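Local atomic coordinates of flavin-dependent thymidylate synthase (Thermus thermophilus, PDB entry 6J61), a protein that probably catalyses the reductive methylation of dUMP to dTMP, with methylenetetrahydrofolate as methyl donor and NADPH and reduced FAD as reductant. Residues I7-L10 against F14-L17; A47-L52 against V208-A213; H175-F180 against R198-I203. One frame throughout, in Å; residues are numbered along the deposited sequence.

In the fold
Interaction 1 is a hairpin at one border of the antiparallel sheet. Interaction 3 packs two helices near the middle of the chain, and its centre is about 13 Å from that of interaction 1. The two touch: I7 CD1 lies 3.6 Å from I203 CG1, and V15 CG1 lies 3.9 Å from I200 CG1. Interaction 2 is farther out, its centre about 15 Å from that of interaction 3 and about 25 Å from that of interaction 1. It meets interaction 3 through W212, whose CH2 is 3.5 Å from A201 CB. Interaction 3 is the one that holds FAD, through H175 and N176. In interaction 2 the side chain of I49 is about 14 Å from a bound FAD.

Interaction 1: residues I7-L10 against F14-L17; sequences IPVL and FVRL
I7 N gives its hydrogen to V15 O at 2.7 Å, and V15 N returns a bond of 2.9 Å to I7 O. Together they make I7 and V15 an antiparallel hydrogen-bonded pair. Both bonds are moderately bent at the hydrogen, at 142° and 144°.

I7 O has a second neighbour. F14 CA comes within 3.1 Å of it in a CA-H...O contact, so one carbonyl meets both the N-H of V15 and the CA of F14. P8 and F14 form the next pair, non-hydrogen-bonded, and their CA atoms are 4.2 Å apart. The ring of F14 leads away from the 7-10 segment. Its CG sits between the backbone N and the carbonyl carbon (chi1 63°), and the ring stands edge-to-face with H69 of strand 65-73.

I7 and V15 put their side chains on one face of the sheet, and V9 directs its side chain toward the other strand. One methyl of each valine does the touching: V9 CG2 meets V15 CG2 at 4.1 Å. Helix 191-207 covers this face, with I203 on I7 and Y196 on V15.

These strands are the arms of a beta hairpin, and 6-9 is one of the two outermost strands of the sheet within this chain. The backbone bonds fix the register, while the aliphatic groups of V9 and V15 add an apolar contact on the helix-covered face.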
loop_
_atom_site.group_PDB
_atom_site.type_symbol
_atom_site.label_atom_id
_atom_site.label_comp_id
_atom_site.label_asym_id
_atom_site.label_seq_id
_atom_site.Cartn_x
_atom_site.Cartn_y
_atom_site.Cartn_z
ATOM N N ILE A 7 -15.620 -17.250 -17.114
ATOM C CA ILE A 7 -15.296 -16.986 -18.507
ATOM C C ILE A 7 -14.026 -17.724 -18.867
ATOM O O ILE A 7 -13.021 -17.616 -18.178
ATOM C CB ILE A 7 -15.048 -15.494 -18.774
ATOM C CG1 ILE A 7 -16.308 -14.682 -18.483
ATOM C CG2 ILE A 7 -14.593 -15.298 -20.218
ATOM C CD1 ILE A 7 -16.052 -13.196 -18.498
ATOM N N PRO A 8 -14.049 -18.488 -19.956
ATOM C CA PRO A 8 -12.829 -19.211 -20.328
ATOM C C PRO A 8 -11.822 -18.275 -20.980
ATOM O O PRO A 8 -12.199 -17.341 -21.689
ATOM C CB PRO A 8 -13.327 -20.264 -21.330
ATOM C CG PRO A 8 -14.797 -20.364 -21.057
ATOM C CD PRO A 8 -15.194 -18.944 -20.757
ATOM N N VAL A 9 -10.544 -18.517 -20.727
ATOM C CA VAL A 9 -9.496 -17.725 -21.349
ATOM C C VAL A 9 -8.407 -18.695 -21.744
ATOM O O VAL A 9 -8.086 -19.619 -20.999
ATOM C CB VAL A 9 -8.885 -16.663 -20.409
ATOM C CG1 VAL A 9 -7.939 -15.769 -21.219
ATOM C CG2 VAL A 9 -9.983 -15.839 -19.740
ATOM N N LEU A 10 -7.837 -18.473 -22.917
ATOM C CA LEU A 10 -6.788 -19.330 -23.446
ATOM C C LEU A 10 -7.302 -20.754 -23.563
ATOM O O LEU A 10 -8.511 -20.993 -23.517
ATOM C CB LEU A 10 -5.544 -19.286 -22.561
ATOM C CG LEU A 10 -4.936 -17.895 -22.384
ATOM C CD1 LEU A 10 -3.581 -18.022 -21.684
ATOM C CD2 LEU A 10 -4.774 -17.225 -23.734
ATOM N N PHE A 14 -9.242 -19.522 -17.038
ATOM C CA PHE A 14 -10.561 -18.946 -16.809
ATOM C C PHE A 14 -10.560 -17.806 -15.788
ATOM O O PHE A 14 -9.556 -17.533 -15.136
ATOM C CB PHE A 14 -11.548 -20.044 -16.373
ATOM C CG PHE A 14 -11.200 -20.719 -15.059
ATOM C CD1 PHE A 14 -11.496 -20.110 -13.838
ATOM C CD2 PHE A 14 -10.604 -21.982 -15.044
ATOM C CE1 PHE A 14 -11.207 -20.746 -12.625
ATOM C CE2 PHE A 14 -10.311 -22.627 -13.833
ATOM C CZ PHE A 14 -10.615 -22.007 -12.622
ATOM N N VAL A 15 -11.696 -17.132 -15.680
ATOM C CA VAL A 15 -11.887 -16.045 -14.738
ATOM C C VAL A 15 -13.296 -16.259 -14.203
ATOM O O VAL A 15 -14.250 -16.352 -14.981
ATOM C CB VAL A 15 -11.791 -14.661 -15.433
ATOM C CG1 VAL A 15 -12.189 -13.564 -14.465
ATOM C CG2 VAL A 15 -10.374 -14.414 -15.917
ATOM N N ARG A 16 -13.422 -16.356 -12.882
ATOM C CA ARG A 16 -14.715 -16.575 -12.231
ATOM C C ARG A 16 -14.961 -15.560 -11.103
ATOM O O ARG A 16 -14.116 -15.377 -10.231
ATOM C CB ARG A 16 -14.764 -18.020 -11.679
ATOM C CG ARG A 16 -15.975 -18.365 -10.793
ATOM C CD ARG A 16 -16.098 -19.883 -10.548
ATOM N NE ARG A 16 -15.210 -20.373 -9.494
ATOM C CZ ARG A 16 -15.412 -20.167 -8.192
ATOM N NH1 ARG A 16 -16.473 -19.485 -7.779
ATOM N NH2 ARG A 16 -14.552 -20.629 -7.295
ATOM N N LEU A 17 -16.105 -14.890 -11.122
ATOM C CA LEU A 17 -16.403 -13.923 -10.065
ATOM C C LEU A 17 -16.823 -14.670 -8.799
ATOM O O LEU A 17 -17.894 -15.262 -8.750
ATOM C CB LEU A 17 -17.528 -12.971 -10.485
ATOM C CG LEU A 17 -17.917 -11.977 -9.382
ATOM C CD1 LEU A 17 -16.763 -11.028 -9.149
ATOM C CD2 LEU A 17 -19.168 -11.198 -9.759
#

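Interaction 2: residues A47-L52 against V208-A213; sequences ALIDYL and VPLAWA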
loop_
_atom_site.group_PDB
_atom_site.type_symbol
_atom_site.label_atom_id
_atom_site.label_comp_id
_atom_site.label_asym_id
_atom_site.label_seq_id
_atom_site.Cartn_x
_atom_site.Cartn_y
_atom_site.Cartn_z
ATOM N N ALA A 47 -24.555 10.886 -13.289
ATOM C CA ALA A 47 -23.913 12.189 -13.349
ATOM C C ALA A 47 -22.854 12.334 -12.251
ATOM O O ALA A 47 -21.745 12.803 -12.520
ATOM C CB ALA A 47 -24.963 13.300 -13.230
ATOM N N LEU A 48 -23.197 11.940 -11.023
ATOM C CA LEU A 48 -22.258 12.028 -9.908
ATOM C C LEU A 48 -21.093 11.082 -10.177
ATOM O O LEU A 48 -19.929 11.441 -10.016
ATOM C CB LEU A 48 -22.918 11.616 -8.588
ATOM C CG LEU A 48 -22.467 12.291 -7.274
ATOM C CD1 LEU A 48 -22.759 11.360 -6.096
ATOM C CD2 LEU A 48 -20.988 12.636 -7.313
ATOM N N ILE A 49 -21.401 9.865 -10.592
ATOM C CA ILE A 49 -20.342 8.923 -10.848
ATOM C C ILE A 49 -19.438 9.425 -11.963
ATOM O O ILE A 49 -18.222 9.269 -11.902
ATOM C CB ILE A 49 -20.909 7.537 -11.181
ATOM C CG1 ILE A 49 -21.485 6.912 -9.901
ATOM C CG2 ILE A 49 -19.821 6.663 -11.784
ATOM C CD1 ILE A 49 -22.157 5.559 -10.097
ATOM N N ASP A 50 -20.029 10.047 -12.975
ATOM C CA ASP A 50 -19.243 10.567 -14.081
ATOM C C ASP A 50 -18.307 11.645 -13.562
ATOM O O ASP A 50 -17.138 11.707 -13.929
ATOM C CB ASP A 50 -20.136 11.187 -15.142
ATOM C CG ASP A 50 -19.351 11.619 -16.351
ATOM O OD1 ASP A 50 -19.027 10.738 -17.178
ATOM O OD2 ASP A 50 -19.027 12.823 -16.461
ATOM N N TYR A 51 -18.842 12.494 -12.699
ATOM C CA TYR A 51 -18.086 13.585 -12.115
ATOM C C TYR A 51 -16.871 13.096 -11.309
ATOM O O TYR A 51 -15.762 13.629 -11.451
ATOM C CB TYR A 51 -19.028 14.422 -11.235
ATOM C CG TYR A 51 -18.362 15.544 -10.476
ATOM C CD1 TYR A 51 -17.616 15.287 -9.330
ATOM C CD2 TYR A 51 -18.436 16.862 -10.930
ATOM C CE1 TYR A 51 -16.958 16.302 -8.661
ATOM C CE2 TYR A 51 -17.779 17.892 -10.265
ATOM C CZ TYR A 51 -17.040 17.598 -9.131
ATOM O OH TYR A 51 -16.369 18.591 -8.466
ATOM N N LEU A 52 -17.081 12.085 -10.468
ATOM C CA LEU A 52 -16.012 11.545 -9.628
ATOM C C LEU A 52 -14.853 10.986 -10.451
ATOM O O LEU A 52 -13.692 11.144 -10.094
ATOM C CB LEU A 52 -16.572 10.453 -8.703
ATOM C CG LEU A 52 -17.619 10.880 -7.663
ATOM C CD1 LEU A 52 -18.157 9.655 -6.944
ATOM C CD2 LEU A 52 -17.004 11.852 -6.678
ATOM N N VAL A 208 -21.038 -3.231 -12.713
ATOM C CA VAL A 208 -21.079 -1.812 -12.358
ATOM C C VAL A 208 -21.139 -0.976 -13.639
ATOM O O VAL A 208 -20.256 -0.160 -13.913
ATOM C CB VAL A 208 -19.866 -1.373 -11.492
ATOM C CG1 VAL A 208 -20.087 -1.807 -10.070
ATOM C CG2 VAL A 208 -18.557 -1.970 -12.032
ATOM N N PRO A 209 -22.208 -1.164 -14.437
ATOM C CA PRO A 209 -22.406 -0.446 -15.704
ATOM C C PRO A 209 -22.237 1.079 -15.698
ATOM O O PRO A 209 -21.704 1.642 -16.654
ATOM C CB PRO A 209 -23.804 -0.902 -16.147
ATOM C CG PRO A 209 -24.486 -1.273 -14.858
ATOM C CD PRO A 209 -23.390 -1.994 -14.122
ATOM N N LEU A 210 -22.680 1.762 -14.651
ATOM C CA LEU A 210 -22.498 3.210 -14.652
ATOM C C LEU A 210 -21.013 3.541 -14.516
ATOM O O LEU A 210 -20.444 4.256 -15.345
ATOM C CB LEU A 210 -23.297 3.880 -13.525
ATOM C CG LEU A 210 -24.825 3.787 -13.614
ATOM C CD1 LEU A 210 -25.446 4.707 -12.572
ATOM C CD2 LEU A 210 -25.297 4.171 -15.015
ATOM N N ALA A 211 -20.382 3.005 -13.476
ATOM C CA ALA A 211 -18.966 3.248 -13.252
ATOM C C ALA A 211 -18.190 2.876 -14.511
ATOM O O ALA A 211 -17.283 3.599 -14.941
ATOM C CB ALA A 211 -18.475 2.431 -12.079
ATOM N N TRP A 212 -18.558 1.747 -15.104
ATOM C CA TRP A 212 -17.888 1.307 -16.301
ATOM C C TRP A 212 -18.105 2.304 -17.442
ATOM O O TRP A 212 -17.203 2.537 -18.258
ATOM C CB TRP A 212 -18.376 -0.085 -16.719
ATOM C CG TRP A 212 -17.774 -0.486 -18.031
ATOM C CD1 TRP A 212 -18.242 -0.174 -19.275
ATOM C CD2 TRP A 212 -16.511 -1.126 -18.229
ATOM N NE1 TRP A 212 -17.345 -0.567 -20.233
ATOM C CE2 TRP A 212 -16.272 -1.156 -19.619
ATOM C CE3 TRP A 212 -15.555 -1.672 -17.368
ATOM C CZ2 TRP A 212 -15.114 -1.711 -20.169
ATOM C CZ3 TRP A 212 -14.402 -2.226 -17.913
ATOM C CH2 TRP A 212 -14.192 -2.239 -19.301
ATOM N N ALA A 213 -19.300 2.883 -17.511
ATOM C CA ALA A 213 -19.579 3.841 -18.570
ATOM C C ALA A 213 -18.584 4.983 -18.446
ATOM O O ALA A 213 -17.970 5.391 -19.427
ATOM C CB ALA A 213 -20.997 4.368 -18.460
#
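I49 reaches from helix 42-54 to the start of helix 209-220, and it carries nearly all of this contact. Its CB points toward the other helix and divides into two branches. CG2, anti to the backbone N, takes the shorter path. It meets backbone: A211 CA is 3.8 Å away and A211 N 4.1 Å. The methyl of A211 is a looser neighbour, with its CB 4.5 Å from I49 CG2. The other branch runs through CG1, which lies beside the backbone N (chi1 -72°). The chain is then extended (chi2 177°), and this carries CD1 out to L210 CB at 4.0 Å. The side chains of I49 and L210 cross at about a right angle.

The isoleucine therefore straddles two successive residues in the first turn of a helix. V208 is the N-cap residue of that helix and also ends helical geometry after helix 191-207, so the two helices follow each other almost without a break. D24 of helix 24-32 binds the same first turn, its carboxylate oxygens accepting from L210 N and A211 N, a familiar way to satisfy the N-H groups at a helix N-terminus.

D50 OD1 is hydrogen-bonded to H218 NE2 of helix 209-220, a polar link between the two helices; its OD2 forms a salt bridge with R54 NE within its own helix.

Interaction 3: residues H175-F180 against R198-I203; sequences HNLFHF and RAIAEI. With FAD (flavin-adenine dinucleotide), chain E.
Helix 174-184 is a wall of the FAD pocket, and I200 of helix 191-207 packs against another side of it. I200 uses both branches. Its CG2 meets L177 CD1 at 3.9 Å, the two side chains crossing obliquely. Its CD1 reaches F180 CE2, also at 3.9 Å, and comes obliquely to the ring. L177 and F180 both direct CB toward helix 191-207, and with CG anti to the backbone N (chi1 -178° and 172°) their outer atoms reach I200. F180 is further held by a ring stack with W80 and an edge-to-face contact with H83.

H175 and N176 turn to the adenosine part of FAD. H175 NE2 is hydrogen-bonded to ribose O3B at 2.8 Å, with the hydroxyl in the plane of the ring at its edge. N176 ND2 donates to adenine N3A at 3.0 Å. The same nitrogen also bonds to D173 OD2, and this second bond probably helps fix the rotation of the amide. T85 and R84 of the third subunit and E90 of the second also bond to this FAD. Such a site, built from three monomers, is characteristic of the ThyX tetramer.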
loop_
_atom_site.group_PDB
_atom_site.type_symbol
_atom_site.label_atom_id
_atom_site.label_comp_id
_atom_site.label_asym_id
_atom_site.label_seq_id
_atom_site.Cartn_x
_atom_site.Cartn_y
_atom_site.Cartn_z
ATOM N N HIS A 175 -11.453 0.885 -8.031
ATOM C CA HIS A 175 -10.496 1.909 -8.415
ATOM C C HIS A 175 -9.202 1.289 -8.952
ATOM O O HIS A 175 -8.720 1.649 -10.027
ATOM C CB HIS A 175 -10.197 2.790 -7.209
ATOM C CG HIS A 175 -9.004 3.674 -7.385
ATOM N ND1 HIS A 175 -8.757 4.368 -8.551
ATOM C CD2 HIS A 175 -8.011 4.006 -6.528
ATOM C CE1 HIS A 175 -7.661 5.090 -8.403
ATOM N NE2 HIS A 175 -7.190 4.888 -7.185
ATOM N N ASN A 176 -8.648 0.345 -8.204
ATOM C CA ASN A 176 -7.418 -0.320 -8.609
ATOM C C ASN A 176 -7.636 -1.364 -9.696
ATOM O O ASN A 176 -6.708 -1.731 -10.418
ATOM C CB ASN A 176 -6.738 -0.939 -7.387
ATOM C CG ASN A 176 -6.070 0.110 -6.524
ATOM O OD1 ASN A 176 -5.100 0.724 -6.942
ATOM N ND2 ASN A 176 -6.602 0.339 -5.328
ATOM N N LEU A 177 -8.865 -1.844 -9.820
ATOM C CA LEU A 177 -9.153 -2.819 -10.848
ATOM C C LEU A 177 -9.204 -2.057 -12.168
ATOM O O LEU A 177 -8.770 -2.562 -13.190
ATOM C CB LEU A 177 -10.481 -3.527 -10.549
ATOM C CG LEU A 177 -10.954 -4.641 -11.489
ATOM C CD1 LEU A 177 -9.852 -5.670 -11.695
ATOM C CD2 LEU A 177 -12.199 -5.289 -10.911
ATOM N N PHE A 178 -9.726 -0.834 -12.147
ATOM C CA PHE A 178 -9.781 -0.021 -13.366
ATOM C C PHE A 178 -8.357 0.276 -13.828
ATOM O O PHE A 178 -8.057 0.277 -15.027
ATOM C CB PHE A 178 -10.509 1.306 -13.121
ATOM C CG PHE A 178 -12.011 1.210 -13.201
ATOM C CD1 PHE A 178 -12.620 0.420 -14.157
ATOM C CD2 PHE A 178 -12.815 1.951 -12.339
ATOM C CE1 PHE A 178 -14.011 0.365 -14.259
ATOM C CE2 PHE A 178 -14.201 1.906 -12.435
ATOM C CZ PHE A 178 -14.802 1.111 -13.399
ATOM N N HIS A 179 -7.490 0.544 -12.857
ATOM C CA HIS A 179 -6.088 0.813 -13.123
ATOM C C HIS A 179 -5.515 -0.407 -13.857
ATOM O O HIS A 179 -4.875 -0.286 -14.902
ATOM C CB HIS A 179 -5.354 1.025 -11.801
ATOM C CG HIS A 179 -3.901 1.350 -11.954
ATOM N ND1 HIS A 179 -3.455 2.567 -12.425
ATOM C CD2 HIS A 179 -2.791 0.624 -11.678
ATOM C CE1 HIS A 179 -2.134 2.577 -12.429
ATOM N NE2 HIS A 179 -1.705 1.411 -11.981
ATOM N N PHE A 180 -5.768 -1.583 -13.293
ATOM C CA PHE A 180 -5.308 -2.855 -13.849
ATOM C C PHE A 180 -5.768 -3.027 -15.294
ATOM O O PHE A 180 -4.997 -3.424 -16.176
ATOM C CB PHE A 180 -5.853 -4.011 -12.995
ATOM C CG PHE A 180 -5.594 -5.373 -13.573
ATOM C CD1 PHE A 180 -4.327 -5.928 -13.538
ATOM C CD2 PHE A 180 -6.618 -6.090 -14.164
ATOM C CE1 PHE A 180 -4.082 -7.178 -14.082
ATOM C CE2 PHE A 180 -6.380 -7.338 -14.710
ATOM C CZ PHE A 180 -5.106 -7.882 -14.667
ATOM N N ARG A 198 -9.635 -8.703 -20.618
ATOM C CA ARG A 198 -10.880 -8.577 -21.373
ATOM C C ARG A 198 -11.993 -9.314 -20.621
ATOM O O ARG A 198 -13.103 -8.800 -20.443
ATOM C CB ARG A 198 -10.734 -9.163 -22.786
ATOM C CG ARG A 198 -9.830 -8.370 -23.725
ATOM C CD ARG A 198 -10.342 -8.470 -25.169
ATOM N NE ARG A 198 -9.325 -8.927 -26.124
ATOM C CZ ARG A 198 -8.460 -8.136 -26.762
ATOM N NH1 ARG A 198 -8.475 -6.820 -26.562
ATOM N NH2 ARG A 198 -7.576 -8.665 -27.607
ATOM N N ALA A 199 -11.682 -10.523 -20.177
ATOM C CA ALA A 199 -12.637 -11.318 -19.431
ATOM C C ALA A 199 -13.135 -10.518 -18.226
ATOM O O ALA A 199 -14.338 -10.373 -18.001
ATOM C CB ALA A 199 -11.974 -12.602 -18.970
ATOM N N ILE A 200 -12.195 -9.996 -17.453
ATOM C CA ILE A 200 -12.542 -9.232 -16.273
ATOM C C ILE A 200 -13.370 -8.008 -16.628
ATOM O O ILE A 200 -14.378 -7.718 -15.980
ATOM C CB ILE A 200 -11.268 -8.811 -15.512
ATOM C CG1 ILE A 200 -10.607 -10.063 -14.938
ATOM C CG2 ILE A 200 -11.600 -7.805 -14.412
ATOM C CD1 ILE A 200 -9.382 -9.786 -14.129
ATOM N N ALA A 201 -12.939 -7.298 -17.664
ATOM C CA ALA A 201 -13.635 -6.100 -18.109
ATOM C C ALA A 201 -15.101 -6.443 -18.366
ATOM O O ALA A 201 -16.017 -5.715 -17.954
ATOM C CB ALA A 201 -12.982 -5.569 -19.377
ATOM N N GLU A 202 -15.323 -7.566 -19.036
ATOM C CA GLU A 202 -16.680 -7.990 -19.329
ATOM C C GLU A 202 -17.496 -8.143 -18.046
ATOM O O GLU A 202 -18.622 -7.653 -17.952
ATOM C CB GLU A 202 -16.668 -9.313 -20.090
ATOM C CG GLU A 202 -17.850 -9.475 -21.008
ATOM C CD GLU A 202 -17.896 -8.395 -22.078
ATOM O OE1 GLU A 202 -16.951 -8.330 -22.901
ATOM O OE2 GLU A 202 -18.875 -7.611 -22.088
ATOM N N ILE A 203 -16.926 -8.809 -17.048
ATOM C CA ILE A 203 -17.645 -9.007 -15.803
ATOM C C ILE A 203 -17.931 -7.690 -15.107
ATOM O O ILE A 203 -19.010 -7.501 -14.562
ATOM C CB ILE A 203 -16.872 -9.926 -14.835
ATOM C CG1 ILE A 203 -16.630 -11.279 -15.486
ATOM C CG2 ILE A 203 -17.669 -10.134 -13.563
ATOM C CD1 ILE A 203 -15.770 -12.188 -14.653
HETATM P PA FAD E . -2.439 7.701 -2.521
HETATM O O1A FAD E . -3.145 7.686 -1.215
HETATM O O2A FAD E . -0.887 8.098 -2.281
HETATM O O5B FAD E . -2.533 6.239 -3.160
HETATM C C5B FAD E . -2.033 6.281 -4.495
HETATM C C4B FAD E . -2.513 5.024 -5.218
HETATM O O4B FAD E . -2.008 3.844 -4.540
HETATM C C3B FAD E . -4.028 4.931 -5.197
HETATM O O3B FAD E . -4.633 5.573 -6.317
HETATM C C2B FAD E . -4.279 3.432 -5.156
HETATM O O2B FAD E . -4.283 2.906 -6.486
HETATM C C1B FAD E . -3.097 2.899 -4.301
HETATM N N9A FAD E . -3.407 2.815 -2.842
HETATM C C8A FAD E . -2.776 3.493 -1.826
HETATM N N7A FAD E . -3.287 3.184 -0.674
HETATM C C5A FAD E . -4.277 2.287 -0.852
HETATM C C6A FAD E . -5.172 1.597 0.012
HETATM N N6A FAD E . -5.118 1.809 1.381
HETATM N N1A FAD E . -6.077 0.733 -0.530
HETATM C C2A FAD E . -6.140 0.520 -1.856
HETATM N N3A FAD E . -5.313 1.150 -2.702
HETATM C C4A FAD E . -4.378 2.031 -2.250
HETATM N N1 FAD E . -11.356 12.677 -0.091
HETATM C C2 FAD E . -12.304 12.613 0.853
HETATM O O2 FAD E . -12.093 11.920 1.844
HETATM N N3 FAD E . -13.485 13.283 0.764
HETATM C C4 FAD E . -13.796 14.078 -0.320
HETATM O O4 FAD E . -14.859 14.670 -0.383
HETATM C C4X FAD E . -12.778 14.182 -1.409
HETATM N N5 FAD E . -12.959 14.911 -2.508
HETATM C C5X FAD E . -12.016 14.988 -3.486
HETATM C C6 FAD E . -12.261 15.787 -4.656
HETATM C C7 FAD E . -11.305 15.876 -5.665
HETATM C C7M FAD E . -11.612 16.732 -6.876
HETATM C C8 FAD E . -10.058 15.173 -5.551
HETATM C C8M FAD E . -9.009 15.263 -6.642
HETATM C C9 FAD E . -9.789 14.385 -4.416
HETATM C C9A FAD E . -10.756 14.271 -3.362
HETATM N N10 FAD E . -10.521 13.476 -2.193
HETATM C C10 FAD E . -11.507 13.410 -1.211
HETATM C "C1'" FAD E . -9.268 12.729 -1.985
HETATM C "C2'" FAD E . -9.239 11.373 -2.708
HETATM O "O2'" FAD E . -10.441 10.643 -2.456
HETATM C "C3'" FAD E . -7.994 10.568 -2.243
HETATM O "O3'" FAD E . -8.107 10.212 -0.857
HETATM C "C4'" FAD E . -6.686 11.379 -2.454
HETATM O "O4'" FAD E . -6.764 12.165 -3.658
HETATM C "C5'" FAD E . -5.506 10.426 -2.561
HETATM O "O5'" FAD E . -5.474 9.912 -3.892
HETATM P P FAD E . -4.679 8.529 -3.894
HETATM O O1P FAD E . -5.316 7.587 -2.933
HETATM O O2P FAD E . -4.745 7.932 -5.380
HETATM O O3P FAD E . -3.103 8.827 -3.520
#